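Local coordinates for protein aminoglycoside 6-adenylyltransferase (Bacillus subtilis, PDB 2PBE) that adenylates streptomycin and streptidine on the 6-hydroxyl with ATP, can use GTP for streptomycin, and so mediates resistance to streptomycin, at residues 72-76 with 77-81; 182-185 with 186-190. All coordinates share one frame; numbering follows the deposited sequence.

Both contacts are local, each made within one unbroken run of chain, and they lie on opposite sides of the centre of the molecule. Contact 1 (72-76 with 77-81) is a surface turn at the end of an outermost strand of the mixed sheet within this chain, its centre about 33 Å from the centre of the chain. Contact 2 (182-185 with 186-190) is a distorted turn of helix 177-204 in the helical half, about 17 Å from the chain centre. The centres of the two contacts are about 48 Å apart and their nearest atoms about 38 Å. Contact 1 thus leads the chain off a sheet strand, whereas contact 2 is an irregularity within a long helix.

Contact 1. Residues 72-76 with 77-81; sequences MMQKP and EDMEL
A type I beta turn from Lys75 to Asp78 takes the chain off the end of strand 70-74, with Pro76 and Glu77 at its two inner positions. It is closed by the bond from Asp78 N to Lys75 O, 3.0 Å with an N-H...O angle of 154°. The side chains at the two ends of the turn run side by side and point the same way. The stronger partner of Lys75 NZ is Asp61; Asp78 adds a longer salt bridge, Lys75 NZ to Asp78 OD2 at 3.5 Å, so the ammonium is shared by two carboxylates. A water that donates to Asp78 OD2 (2.9 Å) also makes a weak bond with Lys75 NZ. Glu77 is bent at chi2 (70°), which brings its carboxylate close to Pro76 CB, with OE1 hydrogen-bonded to Ser91 OG. Beyond the turn, the selenomethionine Met79 reaches back toward it: SE lies 3.9 Å from Gln74 CG, the two side chains crossing at about a right angle, and a bend at chi3 (-70°) carries CE to 3.5 Å from Pro76 CA. A second water accepts from Met79 N and donates to Pro76 O. Proline at the second position, with an i to i+3 backbone bond, is typical of a type I turn, placed here at the edge of the sheet.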
loop_
_atom_site.group_PDB
_atom_site.type_symbol
_atom_site.label_atom_id
_atom_site.label_comp_id
_atom_site.label_asym_id
_atom_site.label_seq_id
_atom_site.Cartn_x
_atom_site.Cartn_y
_atom_site.Cartn_z
HETATM N N MSE A 72 -28.661 -7.580 -8.255
HETATM C CA MSE A 72 -28.946 -8.943 -7.803
HETATM C C MSE A 72 -27.680 -9.621 -7.319
HETATM O O MSE A 72 -26.585 -9.059 -7.437
HETATM C CB MSE A 72 -29.566 -9.775 -8.918
HETATM C CG MSE A 72 -28.569 -10.188 -9.959
HETATM SE SE MSE A 72 -29.283 -11.349 -11.320
HETATM C CE MSE A 72 -28.141 -10.823 -12.735
HETATM N N MSE A 73 -27.821 -10.843 -6.806
HETATM C CA MSE A 73 -26.674 -11.563 -6.292
HETATM C C MSE A 73 -26.857 -13.062 -6.381
HETATM O O MSE A 73 -27.977 -13.559 -6.334
HETATM C CB MSE A 73 -26.473 -11.138 -4.843
HETATM C CG MSE A 73 -25.440 -11.912 -4.077
HETATM SE SE MSE A 73 -25.464 -11.323 -2.230
HETATM C CE MSE A 73 -26.708 -12.591 -1.457
ATOM N N GLN A 74 -25.737 -13.780 -6.498
ATOM C CA GLN A 74 -25.758 -15.235 -6.566
ATOM C C GLN A 74 -24.769 -15.814 -5.554
ATOM O O GLN A 74 -23.650 -15.303 -5.410
ATOM C CB GLN A 74 -25.409 -15.717 -7.984
ATOM C CG GLN A 74 -25.371 -17.244 -8.149
ATOM C CD GLN A 74 -25.138 -17.689 -9.590
ATOM O OE1 GLN A 74 -25.933 -17.379 -10.490
ATOM N NE2 GLN A 74 -24.038 -18.414 -9.819
ATOM N N LYS A 75 -25.194 -16.844 -4.828
ATOM C CA LYS A 75 -24.331 -17.511 -3.853
ATOM C C LYS A 75 -24.225 -18.953 -4.363
ATOM O O LYS A 75 -25.035 -19.809 -4.010
ATOM C CB LYS A 75 -24.932 -17.443 -2.451
ATOM C CG LYS A 75 -25.051 -16.024 -1.917
ATOM C CD LYS A 75 -25.485 -15.952 -0.460
ATOM C CE LYS A 75 -26.970 -16.182 -0.265
ATOM N NZ LYS A 75 -27.325 -16.340 1.186
ATOM N N PRO A 76 -23.212 -19.227 -5.214
ATOM C CA PRO A 76 -22.937 -20.531 -5.829
ATOM C C PRO A 76 -22.829 -21.756 -4.924
ATOM O O PRO A 76 -23.101 -22.877 -5.366
ATOM C CB PRO A 76 -21.636 -20.282 -6.585
ATOM C CG PRO A 76 -21.721 -18.856 -6.938
ATOM C CD PRO A 76 -22.188 -18.259 -5.646
ATOM N N GLU A 77 -22.430 -21.565 -3.676
ATOM C CA GLU A 77 -22.300 -22.698 -2.783
ATOM C C GLU A 77 -23.466 -22.796 -1.816
ATOM O O GLU A 77 -23.414 -23.545 -0.836
ATOM C CB GLU A 77 -20.964 -22.623 -2.042
ATOM C CG GLU A 77 -19.734 -22.769 -2.959
ATOM C CD GLU A 77 -19.517 -21.559 -3.882
ATOM O OE1 GLU A 77 -19.603 -20.407 -3.390
ATOM O OE2 GLU A 77 -19.250 -21.754 -5.096
ATOM N N ASP A 78 -24.529 -22.046 -2.097
ATOM C CA ASP A 78 -25.709 -22.062 -1.243
ATOM C C ASP A 78 -26.964 -22.155 -2.085
ATOM O O ASP A 78 -27.948 -21.470 -1.831
ATOM C CB ASP A 78 -25.746 -20.813 -0.360
ATOM C CG ASP A 78 -26.798 -20.899 0.738
ATOM O OD1 ASP A 78 -26.978 -21.990 1.318
ATOM O OD2 ASP A 78 -27.440 -19.865 1.020
HETATM N N MSE A 79 -26.936 -23.010 -3.097
HETATM C CA MSE A 79 -28.098 -23.169 -3.951
HETATM C C MSE A 79 -28.582 -24.609 -3.922
HETATM O O MSE A 79 -27.783 -25.546 -3.761
HETATM C CB MSE A 79 -27.753 -22.757 -5.368
HETATM C CG MSE A 79 -27.159 -21.367 -5.438
HETATM SE SE MSE A 79 -26.947 -20.706 -7.243
HETATM C CE MSE A 79 -25.503 -21.842 -7.852
ATOM N N GLU A 80 -29.890 -24.785 -4.051
ATOM C CA GLU A 80 -30.469 -26.119 -4.046
ATOM C C GLU A 80 -30.371 -26.766 -5.426
ATOM O O GLU A 80 -30.022 -27.940 -5.546
ATOM C CB GLU A 80 -31.937 -26.062 -3.595
ATOM C CG GLU A 80 -32.670 -27.401 -3.660
ATOM C CD GLU A 80 -33.980 -27.416 -2.880
ATOM O OE1 GLU A 80 -34.850 -26.563 -3.142
ATOM O OE2 GLU A 80 -34.136 -28.290 -1.997
ATOM N N LEU A 81 -30.657 -25.987 -6.465
ATOM C CA LEU A 81 -30.638 -26.490 -7.828
ATOM C C LEU A 81 -29.246 -26.884 -8.316
ATOM O O LEU A 81 -29.079 -27.856 -9.062
ATOM C CB LEU A 81 -31.224 -25.436 -8.768
ATOM C CG LEU A 81 -31.390 -25.893 -10.209
ATOM C CD1 LEU A 81 -32.552 -26.885 -10.257
ATOM C CD2 LEU A 81 -31.643 -24.695 -11.125
HETATM O O HOH W 1 -26.058 -18.599 3.169
HETATM O O HOH W 2 -24.779 -24.578 -4.126
#

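Contact 2. Residues 182-185 with 186-190; sequences DHLN and EIVRP
His183 O is the acceptor of two backbone amides: Val188 N at 3.1 Å, almost straight (167°), and Ile187 N at 2.9 Å, more bent and from above the carbonyl plane. The shared acceptor marks the change from alpha-type to wider pi-type spacing. One residue earlier Glu186 N still bonds to Asp182 O (2.8 Å), the alpha pattern, whereas one residue later Arg189 N reaches back five positions to Leu184 O (3.1 Å), in the carbonyl plane. Pro190 has no N-H to continue the series, and its ring sets CG 3.2 Å from Asn185 O; the helix kinks there. Around this backbone, the side chains of Leu184 and Val188 meet obliquely, Leu184 CD1 lying 4.1 Å from Val188 CG1. Those of Asn185 and Arg189 run alongside each other with amide and guanidinium nearly coplanar (29° apart). A bend at chi3 (-67°) turns the guanidinium back along the helix, where its NH2 lies 3.7 Å from Leu184 CD2. Outside the two segments, Thr232, bonded to Arg189 NE, and Tyr233, in a cation-pi contact, anchor the guanidinium. Helix 151-173 packs against His183, Ile187 and Val188, with Tyr167 edge-to-face with the His183 ring, while Leu184 faces Met241, Ser244 and Cys248 of helix 238-263, so the widened turn of helix 177-204 packs against both helices.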
loop_
_atom_site.group_PDB
_atom_site.type_symbol
_atom_site.label_atom_id
_atom_site.label_comp_id
_atom_site.label_asym_id
_atom_site.label_seq_id
_atom_site.Cartn_x
_atom_site.Cartn_y
_atom_site.Cartn_z
ATOM N N ASP A 182 11.468 15.022 -12.269
ATOM C CA ASP A 182 11.262 13.611 -12.571
ATOM C C ASP A 182 11.867 12.707 -11.495
ATOM O O ASP A 182 11.282 11.685 -11.140
ATOM C CB ASP A 182 11.813 13.279 -13.968
ATOM C CG ASP A 182 10.954 13.860 -15.092
ATOM O OD1 ASP A 182 10.565 15.046 -15.003
ATOM O OD2 ASP A 182 10.669 13.144 -16.069
ATOM N N HIS A 183 13.020 13.089 -10.955
ATOM C CA HIS A 183 13.649 12.287 -9.919
ATOM C C HIS A 183 12.905 12.429 -8.592
ATOM O O HIS A 183 12.812 11.484 -7.801
ATOM C CB HIS A 183 15.113 12.686 -9.746
ATOM C CG HIS A 183 15.979 12.295 -10.901
ATOM N ND1 HIS A 183 15.966 11.023 -11.442
ATOM C CD2 HIS A 183 16.919 12.984 -11.585
ATOM C CE1 HIS A 183 16.866 10.946 -12.403
ATOM N NE2 HIS A 183 17.458 12.121 -12.510
ATOM N N LEU A 184 12.377 13.619 -8.343
ATOM C CA LEU A 184 11.632 13.843 -7.122
ATOM C C LEU A 184 10.361 12.984 -7.163
ATOM O O LEU A 184 10.076 12.204 -6.247
ATOM C CB LEU A 184 11.241 15.312 -6.997
ATOM C CG LEU A 184 10.354 15.626 -5.788
ATOM C CD1 LEU A 184 11.154 15.439 -4.507
ATOM C CD2 LEU A 184 9.802 17.040 -5.888
ATOM N N ASN A 185 9.604 13.134 -8.236
ATOM C CA ASN A 185 8.364 12.411 -8.385
ATOM C C ASN A 185 8.549 10.918 -8.514
ATOM O O ASN A 185 7.777 10.141 -7.955
ATOM C CB ASN A 185 7.609 12.916 -9.614
ATOM C CG ASN A 185 7.144 14.342 -9.459
ATOM O OD1 ASN A 185 6.936 15.045 -10.444
ATOM N ND2 ASN A 185 6.969 14.779 -8.216
ATOM N N GLU A 186 9.583 10.500 -9.229
ATOM C CA GLU A 186 9.754 9.081 -9.459
ATOM C C GLU A 186 10.589 8.282 -8.498
ATOM O O GLU A 186 10.459 7.066 -8.465
ATOM C CB GLU A 186 10.278 8.853 -10.880
ATOM C CG GLU A 186 9.386 9.447 -11.962
ATOM C CD GLU A 186 9.832 9.062 -13.356
ATOM O OE1 GLU A 186 11.036 9.241 -13.656
ATOM O OE2 GLU A 186 8.982 8.589 -14.151
ATOM N N ILE A 187 11.439 8.922 -7.713
ATOM C CA ILE A 187 12.277 8.157 -6.802
ATOM C C ILE A 187 12.321 8.645 -5.359
ATOM O O ILE A 187 12.065 7.883 -4.433
ATOM C CB ILE A 187 13.714 8.071 -7.367
ATOM C CG1 ILE A 187 13.673 7.380 -8.740
ATOM C CG2 ILE A 187 14.629 7.298 -6.414
ATOM C CD1 ILE A 187 14.908 7.610 -9.598
ATOM N N VAL A 188 12.650 9.917 -5.182
ATOM C CA VAL A 188 12.757 10.473 -3.844
ATOM C C VAL A 188 11.488 10.332 -3.025
ATOM O O VAL A 188 11.510 9.653 -2.005
ATOM C CB VAL A 188 13.187 11.933 -3.920
ATOM C CG1 VAL A 188 13.214 12.557 -2.538
ATOM C CG2 VAL A 188 14.568 11.995 -4.570
ATOM N N ARG A 189 10.394 10.967 -3.458
ATOM C CA ARG A 189 9.126 10.875 -2.736
ATOM C C ARG A 189 8.643 9.429 -2.612
ATOM O O ARG A 189 8.126 9.041 -1.564
ATOM C CB ARG A 189 8.041 11.726 -3.399
ATOM C CG ARG A 189 6.788 11.836 -2.551
ATOM C CD ARG A 189 5.672 12.622 -3.235
ATOM N NE ARG A 189 5.979 14.039 -3.412
ATOM C CZ ARG A 189 6.212 14.612 -4.590
ATOM N NH1 ARG A 189 6.176 13.884 -5.707
ATOM N NH2 ARG A 189 6.466 15.911 -4.654
ATOM N N PRO A 190 8.785 8.614 -3.675
ATOM C CA PRO A 190 8.319 7.232 -3.512
ATOM C C PRO A 190 9.053 6.468 -2.407
ATOM O O PRO A 190 8.487 5.551 -1.802
ATOM C CB PRO A 190 8.527 6.630 -4.904
ATOM C CG PRO A 190 8.230 7.800 -5.798
ATOM C CD PRO A 190 8.973 8.928 -5.110
#